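Local coordinates for host Factor for Q beta (Staphylococcus aureus, PDB 1KQ1), which forms an Sm-like hexameric ring that binds RNA and acts as a pleiotropic regulator of translation, at residues G34-E37 with V43-L46. Numbering follows the deposited sequence.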
ATOM      1  N   GLY C  34     -19.290 -13.560  -0.928  1.00 14.92           N
ATOM      2  CA  GLY C  34     -19.944 -13.726  -2.212  1.00 14.96           C
ATOM      3  C   GLY C  34     -19.355 -14.893  -2.979  1.00 13.49           C
ATOM      4  O   GLY C  34     -18.593 -15.696  -2.425  1.00 16.96           O
ATOM      5  N   VAL C  35     -19.729 -14.954  -4.244  1.00 15.41           N
ATOM      6  CA  VAL C  35     -19.248 -16.003  -5.125  1.00 19.08           C
ATOM      7  C   VAL C  35     -18.333 -15.371  -6.161  1.00 17.11           C
ATOM      8  O   VAL C  35     -18.690 -14.346  -6.773  1.00 13.18           O
ATOM      9  CB  VAL C  35     -20.417 -16.669  -5.880  1.00 21.20           C
ATOM     10  CG1 VAL C  35     -19.865 -17.633  -6.926  1.00 19.78           C
ATOM     11  CG2 VAL C  35     -21.303 -17.417  -4.903  1.00 22.97           C
ATOM     12  N   ILE C  36     -17.162 -15.978  -6.355  1.00 12.55           N
ATOM     13  CA  ILE C  36     -16.260 -15.492  -7.366  1.00 15.11           C
ATOM     14  C   ILE C  36     -16.791 -15.981  -8.723  1.00 15.44           C
ATOM     15  O   ILE C  36     -16.851 -17.206  -9.011  1.00 17.21           O
ATOM     16  CB  ILE C  36     -14.843 -15.981  -7.094  1.00 14.94           C
ATOM     17  CG1 ILE C  36     -14.350 -15.368  -5.782  1.00 17.20           C
ATOM     18  CG2 ILE C  36     -13.937 -15.636  -8.278  1.00 14.22           C
ATOM     19  CD1 ILE C  36     -12.994 -15.906  -5.278  1.00 22.59           C
ATOM     20  N   GLU C  37     -17.189 -15.043  -9.557  1.00 12.86           N
ATOM     21  CA  GLU C  37     -17.702 -15.351 -10.885  1.00 19.79           C
ATOM     22  C   GLU C  37     -16.601 -15.414 -11.907  1.00 20.54           C
ATOM     23  O   GLU C  37     -16.636 -16.253 -12.823  1.00 21.84           O
ATOM     24  CB  GLU C  37     -18.722 -14.307 -11.324  1.00 23.90           C
ATOM     25  CG  GLU C  37     -19.945 -14.276 -10.440  1.00 20.29           C
ATOM     26  CD  GLU C  37     -20.641 -15.622 -10.372  1.00 32.07           C
ATOM     27  OE1 GLU C  37     -20.538 -16.389 -11.355  1.00 39.58           O
ATOM     28  OE2 GLU C  37     -21.289 -15.908  -9.342  1.00 37.77           O
ATOM     29  N   VAL C  43      -8.117  -8.248 -11.105  1.00 14.13           N
ATOM     30  CA  VAL C  43      -9.387  -8.123 -10.424  1.00 13.24           C
ATOM     31  C   VAL C  43     -10.097  -9.431 -10.148  1.00 15.18           C
ATOM     32  O   VAL C  43      -9.730 -10.479 -10.666  1.00 15.35           O
ATOM     33  CB  VAL C  43     -10.366  -7.203 -11.214  1.00 15.99           C
ATOM     34  CG1 VAL C  43      -9.723  -5.801 -11.407  1.00 15.19           C
ATOM     35  CG2 VAL C  43     -10.662  -7.793 -12.608  1.00 16.27           C
ATOM     36  N   VAL C  44     -11.080  -9.329  -9.262  1.00 10.83           N
ATOM     37  CA  VAL C  44     -11.922 -10.450  -8.901  1.00 10.26           C
ATOM     38  C   VAL C  44     -13.352  -9.931  -8.956  1.00 15.46           C
ATOM     39  O   VAL C  44     -13.671  -8.868  -8.402  1.00 12.48           O
ATOM     40  CB  VAL C  44     -11.621 -10.962  -7.485  1.00 10.66           C
ATOM     41  CG1 VAL C  44     -12.654 -12.084  -7.078  1.00 13.38           C
ATOM     42  CG2 VAL C  44     -10.218 -11.478  -7.383  1.00 13.05           C
ATOM     43  N   SER C  45     -14.218 -10.657  -9.656  1.00 14.24           N
ATOM     44  CA  SER C  45     -15.613 -10.290  -9.762  1.00 14.12           C
ATOM     45  C   SER C  45     -16.375 -11.085  -8.709  1.00 16.95           C
ATOM     46  O   SER C  45     -16.438 -12.323  -8.805  1.00 16.29           O
ATOM     47  CB  SER C  45     -16.133 -10.625 -11.164  1.00 21.32           C
ATOM     48  OG  SER C  45     -17.483 -10.215 -11.276  1.00 28.44           O
ATOM     49  N   LEU C  46     -16.969 -10.404  -7.726  1.00 13.87           N
ATOM     50  CA  LEU C  46     -17.644 -11.087  -6.617  1.00 15.90           C
ATOM     51  C   LEU C  46     -19.117 -10.777  -6.637  1.00 18.05           C
ATOM     52  O   LEU C  46     -19.509  -9.626  -6.604  1.00 17.44           O
ATOM     53  CB  LEU C  46     -17.027 -10.675  -5.263  1.00 12.76           C
ATOM     54  CG  LEU C  46     -17.428 -11.480  -4.014  1.00 14.14           C
ATOM     55  CD1 LEU C  46     -16.724 -12.840  -4.065  1.00 16.72           C
ATOM     56  CD2 LEU C  46     -17.078 -10.710  -2.759  1.00 12.37           C
TER
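Leu46 and Ile36 face each other as a non-hydrogen-bonded antiparallel pair, CA to CA 4.7 Å, in the hairpin of strands 31-39 and 43-48, part of the strongly bent Sm fold. The two short segments run at 127° to each other, well short of antiparallel, as in a strongly twisted and bent sheet. Leu46 illustrates how one side chain can span a strand pair. From CB, the torsion that sets CG opposite the backbone N (chi1 -169°) carries the chain across to the neighbouring strand, where Leu46 CG rests 3.8 Å from Gly34 CA. The branches then divide: Leu46 CD2 reaches Gly34 N at 4.0 Å, while its CD1 lies against Gly34 C and also meets Ile36 CG1. Gly34 has no side chain, and its bare backbone receives the leucine tip. Ile36 in turn touches Val44, its CG1 and CG2 both close to Val44 CG1, and it also packs on Leu12 and Phe15 of helix 7-17, joining hairpin to helix. Among the backbones, Leu46 CA directs a CH···O contact at Val35 O, and Ser45 O receives another from Ile36 CA. That same Ser45 oxygen accepts the hydrogen bond from Glu37 N, 2.9 Å long and nearly straight at 162°.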